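Local coordinates for neurogenic locus protein delta (Drosophila melanogaster, PDB 7ALK) that acts as a ligand for the Notch receptor through an extracellular part that begins with the C2-like, DSL and first EGF-like domains held here, at residues S140-N145 with D157-C162; L6-F11 with N90-P95. All coordinates share one frame; numbering follows the deposited sequence.

Contact 1 (140-145 with 157-162) and contact 2 (6-11 with 90-95) lie in one antiparallel sheet of the C2-like domain, their centres about 10 Å apart. Strands 153-161 and 3-12 are neighbours in that sheet, so the two contacts meet along this seam. Asp157 OD2 of contact 1 forms a salt bridge with Arg7 NH2 of contact 2 at 2.9 Å, while Lys9 NZ makes a longer, weak ion pair with Asp157 OD1. Arg7 also has a cation-pi contact with Trp142, its NH2 lying 3.6 Å from Trp142 CD1. Asn145, in contact 1, carries an N-linked glycan; neither contact forms a binding pocket for it.

Contact 1. Residues S140-N145 with D157-C162; sequences SEWKTN and DFRVTC. With NAG (2-acetamido-2-deoxy-beta-D-glucopyranose), chain D.
Arg159 runs across one face of the Trp142 indole, and its course can be traced atom by atom. Arg159 CB starts 3.4 Å from Glu141 O. CG then stands between the backbone N and the carbonyl carbon (chi1 74°), which turns the chain toward the indole and leaves Arg159 CG 3.8 Å from Trp142 CE3. Extended from there, the chain brings Arg159 CD over the six-membered ring of Trp142, 3.7 Å from its centroid and 13° off the normal, a CH-pi contact. Arg159 NE follows, 3.4 Å from Trp142 CZ2, and also forms a salt bridge with Glu5 of strand 3-12. The guanidinium stacks flat on the indole, planes 12° apart, with Thr161 CG2 over its opposite face; NH1 makes a weak hydrogen bond to Ser140 O.

The frame for this stack is the beta hairpin of strands 143-148 and 153-161 in the C2-like domain. Lys143 and Phe158 are an antiparallel hydrogen-bonded pair, each backbone N donating to the other residue's O at 3.0 Å. On the face of the sheet they share, Lys143 CB sits over the Phe158 ring, while Lys143 NZ hydrogen-bonds to Gln134 OE1. Next comes the non-hydrogen-bonded pair Thr144 and Asp157, where Thr144 OG1 donates to Asp157 OD1 at 2.6 Å, approaching from above the carboxylate plane. Asn145 ND2 is linked covalently to C1 of the NAG at 1.4 Å.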
# COMPACT_ATOMS: atom_id res chain seq x y z
N SER A 140 6.96 -5.35 3.64
CA SER A 140 5.82 -6.04 3.05
C SER A 140 4.86 -6.59 4.09
O SER A 140 3.80 -7.11 3.71
CB SER A 140 6.30 -7.18 2.14
OG SER A 140 6.89 -6.67 0.96
N GLU A 141 5.18 -6.50 5.38
CA GLU A 141 4.32 -7.03 6.43
C GLU A 141 3.26 -6.01 6.81
O GLU A 141 3.52 -4.80 6.86
CB GLU A 141 5.14 -7.44 7.65
CG GLU A 141 5.71 -6.28 8.47
CD GLU A 141 6.09 -6.70 9.87
OE1 GLU A 141 5.56 -7.72 10.36
OE2 GLU A 141 6.93 -6.02 10.50
N TRP A 142 2.05 -6.50 7.07
CA TRP A 142 0.97 -5.64 7.52
C TRP A 142 1.05 -5.42 9.02
O TRP A 142 1.37 -6.34 9.78
CB TRP A 142 -0.39 -6.26 7.17
CG TRP A 142 -0.66 -6.39 5.70
CD1 TRP A 142 -0.41 -7.47 4.91
CD2 TRP A 142 -1.27 -5.40 4.85
NE1 TRP A 142 -0.81 -7.21 3.62
CE2 TRP A 142 -1.34 -5.95 3.56
CE3 TRP A 142 -1.75 -4.11 5.06
CZ2 TRP A 142 -1.87 -5.26 2.47
CZ3 TRP A 142 -2.28 -3.42 3.98
CH2 TRP A 142 -2.34 -3.99 2.71
N LYS A 143 0.77 -4.20 9.45
CA LYS A 143 0.62 -3.87 10.86
C LYS A 143 -0.86 -3.75 11.16
O LYS A 143 -1.56 -2.91 10.58
CB LYS A 143 1.37 -2.59 11.21
CG LYS A 143 2.89 -2.71 11.09
CD LYS A 143 3.59 -1.45 11.58
CE LYS A 143 3.42 -1.25 13.07
NZ LYS A 143 4.06 0.01 13.54
N THR A 144 -1.35 -4.60 12.06
CA THR A 144 -2.77 -4.70 12.36
C THR A 144 -3.08 -4.00 13.68
O THR A 144 -2.35 -4.18 14.66
CB THR A 144 -3.21 -6.16 12.43
OG1 THR A 144 -3.07 -6.77 11.14
CG2 THR A 144 -4.67 -6.27 12.88
N ASN A 145 -4.14 -3.20 13.69
CA ASN A 145 -4.62 -2.57 14.91
C ASN A 145 -6.14 -2.63 14.94
O ASN A 145 -6.79 -3.04 13.98
CB ASN A 145 -4.13 -1.12 15.04
CG ASN A 145 -4.01 -0.68 16.49
OD1 ASN A 145 -4.99 -0.26 17.11
ND2 ASN A 145 -2.81 -0.79 17.03
N ASP A 157 -5.59 -3.01 8.73
CA ASP A 157 -4.17 -3.24 8.52
C ASP A 157 -3.60 -2.10 7.69
O ASP A 157 -4.30 -1.52 6.85
CB ASP A 157 -3.91 -4.58 7.80
CG ASP A 157 -4.60 -5.75 8.46
OD1 ASP A 157 -4.91 -5.66 9.67
OD2 ASP A 157 -4.82 -6.77 7.78
N PHE A 158 -2.33 -1.78 7.93
CA PHE A 158 -1.68 -0.69 7.21
C PHE A 158 -0.22 -1.03 6.99
O PHE A 158 0.41 -1.68 7.84
CB PHE A 158 -1.82 0.65 7.95
CG PHE A 158 -1.20 0.65 9.33
CD1 PHE A 158 -1.91 0.16 10.42
CD2 PHE A 158 0.08 1.14 9.53
CE1 PHE A 158 -1.34 0.16 11.68
CE2 PHE A 158 0.64 1.15 10.79
CZ PHE A 158 -0.07 0.66 11.86
N ARG A 159 0.32 -0.59 5.86
CA ARG A 159 1.72 -0.81 5.53
C ARG A 159 2.12 0.13 4.40
O ARG A 159 1.28 0.75 3.75
CB ARG A 159 1.98 -2.26 5.13
CG ARG A 159 1.45 -2.61 3.75
CD ARG A 159 1.78 -4.04 3.38
NE ARG A 159 1.35 -4.36 2.02
CZ ARG A 159 1.43 -5.56 1.47
NH1 ARG A 159 1.91 -6.59 2.13
NH2 ARG A 159 1.01 -5.73 0.21
N VAL A 160 3.43 0.21 4.18
CA VAL A 160 4.01 0.92 3.04
C VAL A 160 4.90 -0.05 2.29
O VAL A 160 5.76 -0.71 2.90
CB VAL A 160 4.81 2.16 3.47
CG1 VAL A 160 5.11 3.05 2.27
CG2 VAL A 160 4.07 2.94 4.54
N THR A 161 4.70 -0.15 0.98
CA THR A 161 5.50 -1.03 0.13
C THR A 161 5.93 -0.27 -1.11
O THR A 161 5.20 0.60 -1.61
CB THR A 161 4.72 -2.29 -0.27
OG1 THR A 161 3.47 -1.92 -0.86
CG2 THR A 161 4.47 -3.18 0.94
N CYS A 162 7.12 -0.60 -1.61
CA CYS A 162 7.65 0.06 -2.80
C CYS A 162 6.95 -0.45 -4.05
O CYS A 162 6.46 -1.58 -4.11
CB CYS A 162 9.15 -0.17 -2.92
SG CYS A 162 10.14 0.40 -1.51
C1 NAG D . -2.58 -0.44 18.41
C2 NAG D . -1.23 -0.95 18.90
C3 NAG D . -0.68 -0.03 19.97
C4 NAG D . -0.35 1.32 19.36
C5 NAG D . -1.55 1.86 18.58
C6 NAG D . -1.28 2.04 17.11
C7 NAG D . -1.14 -3.39 18.61
C8 NAG D . -1.30 -4.72 19.28
N2 NAG D . -1.33 -2.32 19.39
O3 NAG D . 0.49 -0.61 20.55
O4 NAG D . 0.01 2.24 20.38
O5 NAG D . -2.71 1.01 18.71
O6 NAG D . -2.36 2.69 16.46
O7 NAG D . -0.86 -3.28 17.42

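Contact 2. Residues L6-F11 with N90-P95; sequences LRLKYF and NPIQFP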
# COMPACT_ATOMS: atom_id res chain seq x y z
N LEU A 6 -4.00 1.07 3.25
CA LEU A 6 -4.80 0.87 4.45
C LEU A 6 -5.96 -0.05 4.10
O LEU A 6 -6.83 0.32 3.29
CB LEU A 6 -5.32 2.20 5.01
CG LEU A 6 -6.40 2.10 6.09
CD1 LEU A 6 -5.90 1.31 7.29
CD2 LEU A 6 -6.88 3.47 6.52
N ARG A 7 -5.98 -1.24 4.70
CA ARG A 7 -6.99 -2.25 4.41
C ARG A 7 -7.93 -2.37 5.60
O ARG A 7 -7.54 -2.89 6.65
CB ARG A 7 -6.34 -3.59 4.08
CG ARG A 7 -7.34 -4.73 3.90
CD ARG A 7 -6.65 -6.01 3.46
NE ARG A 7 -5.69 -6.48 4.45
CZ ARG A 7 -4.85 -7.49 4.25
NH1 ARG A 7 -4.83 -8.15 3.11
NH2 ARG A 7 -4.02 -7.84 5.22
N LEU A 8 -9.16 -1.90 5.44
CA LEU A 8 -10.17 -2.07 6.47
C LEU A 8 -10.66 -3.51 6.48
O LEU A 8 -10.87 -4.11 5.42
CB LEU A 8 -11.33 -1.11 6.24
CG LEU A 8 -10.97 0.33 5.86
CD1 LEU A 8 -12.18 1.05 5.30
CD2 LEU A 8 -10.39 1.07 7.05
N LYS A 9 -10.85 -4.06 7.67
CA LYS A 9 -11.28 -5.45 7.82
C LYS A 9 -12.68 -5.56 8.40
O LYS A 9 -13.58 -6.07 7.73
CB LYS A 9 -10.27 -6.23 8.68
CG LYS A 9 -8.87 -6.27 8.09
CD LYS A 9 -8.04 -7.39 8.70
CE LYS A 9 -7.86 -7.20 10.20
NZ LYS A 9 -7.06 -8.30 10.80
N TYR A 10 -12.90 -5.10 9.63
CA TYR A 10 -14.19 -5.26 10.29
C TYR A 10 -14.54 -4.02 11.09
O TYR A 10 -13.72 -3.53 11.87
CB TYR A 10 -14.19 -6.49 11.21
CG TYR A 10 -15.57 -6.96 11.59
CD1 TYR A 10 -16.26 -7.87 10.79
CD2 TYR A 10 -16.18 -6.52 12.76
CE1 TYR A 10 -17.52 -8.31 11.14
CE2 TYR A 10 -17.44 -6.96 13.11
CZ TYR A 10 -18.11 -7.85 12.30
OH TYR A 10 -19.37 -8.29 12.65
N PHE A 11 -15.75 -3.51 10.88
CA PHE A 11 -16.33 -2.47 11.72
C PHE A 11 -17.49 -3.07 12.49
O PHE A 11 -18.37 -3.69 11.90
CB PHE A 11 -16.80 -1.28 10.88
CG PHE A 11 -17.32 -0.13 11.70
CD1 PHE A 11 -16.44 0.70 12.39
CD2 PHE A 11 -18.67 0.12 11.79
CE1 PHE A 11 -16.91 1.75 13.15
CE2 PHE A 11 -19.15 1.18 12.55
CZ PHE A 11 -18.27 2.00 13.23
N ASN A 90 -10.43 -1.97 -1.90
CA ASN A 90 -9.86 -2.32 -0.60
C ASN A 90 -8.71 -3.28 -0.87
O ASN A 90 -8.93 -4.34 -1.50
CB ASN A 90 -10.92 -2.95 0.31
CG ASN A 90 -10.52 -2.94 1.77
OD1 ASN A 90 -9.55 -2.30 2.16
ND2 ASN A 90 -11.29 -3.64 2.59
N PRO A 91 -7.48 -2.98 -0.43
CA PRO A 91 -7.04 -1.83 0.37
C PRO A 91 -7.06 -0.49 -0.36
O PRO A 91 -7.03 -0.45 -1.59
CB PRO A 91 -5.59 -2.20 0.75
CG PRO A 91 -5.48 -3.67 0.51
CD PRO A 91 -6.38 -3.94 -0.64
N ILE A 92 -7.11 0.59 0.41
CA ILE A 92 -7.05 1.94 -0.12
C ILE A 92 -5.58 2.34 -0.25
O ILE A 92 -4.80 2.15 0.68
CB ILE A 92 -7.81 2.93 0.78
CG1 ILE A 92 -9.20 2.38 1.10
CG2 ILE A 92 -7.91 4.29 0.12
CD1 ILE A 92 -9.99 3.25 2.05
N GLN A 93 -5.21 2.88 -1.41
CA GLN A 93 -3.82 3.17 -1.73
C GLN A 93 -3.60 4.67 -1.85
O GLN A 93 -4.30 5.35 -2.61
CB GLN A 93 -3.40 2.48 -3.02
CG GLN A 93 -3.38 0.96 -2.94
CD GLN A 93 -2.69 0.33 -4.13
OE1 GLN A 93 -2.22 1.02 -5.03
NE2 GLN A 93 -2.62 -1.00 -4.14
N PHE A 94 -2.62 5.18 -1.10
CA PHE A 94 -2.16 6.56 -1.23
C PHE A 94 -0.74 6.56 -1.78
O PHE A 94 0.22 6.38 -1.02
CB PHE A 94 -2.21 7.29 0.12
CG PHE A 94 -3.54 7.20 0.81
CD1 PHE A 94 -3.83 6.14 1.65
CD2 PHE A 94 -4.49 8.19 0.64
CE1 PHE A 94 -5.05 6.06 2.29
CE2 PHE A 94 -5.71 8.12 1.28
CZ PHE A 94 -5.99 7.05 2.11
N PRO A 95 -0.55 6.75 -3.08
CA PRO A 95 0.80 6.68 -3.65
C PRO A 95 1.57 7.97 -3.43
O PRO A 95 1.02 9.03 -3.13
CB PRO A 95 0.53 6.45 -5.14
CG PRO A 95 -0.76 7.16 -5.38
CD PRO A 95 -1.57 7.01 -4.11
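Asn90 uses its side-chain amide to do what a backbone peptide does in a sheet, bonding to both polar backbone atoms of Leu8. With CG anti to the backbone N (chi1 -162°), the amide is carried out to the edge of strand 3-12. There Asn90 ND2 donates to Leu8 O at 2.9 Å with an N-H...O angle of 167°; the approach is along a lone pair in the carbonyl plane, and Leu8 O lies close to the amide plane in turn. The return bond, from Leu8 N to Asn90 OD1 at 3.3 Å, is weak. Replacing this residue by an alanine would probably leave Leu8 N and O without these mates and the strand edge less firmly tied here.

Pro91 follows through a cis peptide bond. Its ring lies beside the Arg7 side chain, pointing the same way, with Pro91 CG 3.7 Å from Arg7 CB, and it also touches Trp142.

At Ile92 the backbones themselves pair. Leu6 and Ile92 form an antiparallel hydrogen-bonded pair, with Leu6 N to Ile92 O and Ile92 N to Leu6 O both at 2.9 Å. Their side chains share one face of the sheet, where Ile92 CD1 also comes within 4.5 Å of Leu8 CD1. Phe94, farther on, packs against Phe4.

Strand 92-95 thus pairs with one edge of strand 3-12, whose other edge is taken by strand 153-161, with a classic beta bulge where Lys9 and Tyr10 face Glu155. Behind the sheet, Leu6, Ile92 and Phe94 all pack on Val45 of strand 40-48, and Leu6 reaches Leu106 and Val108 of strand 103-113, which places this contact at the interface between the two sheets of the C2-like sandwich.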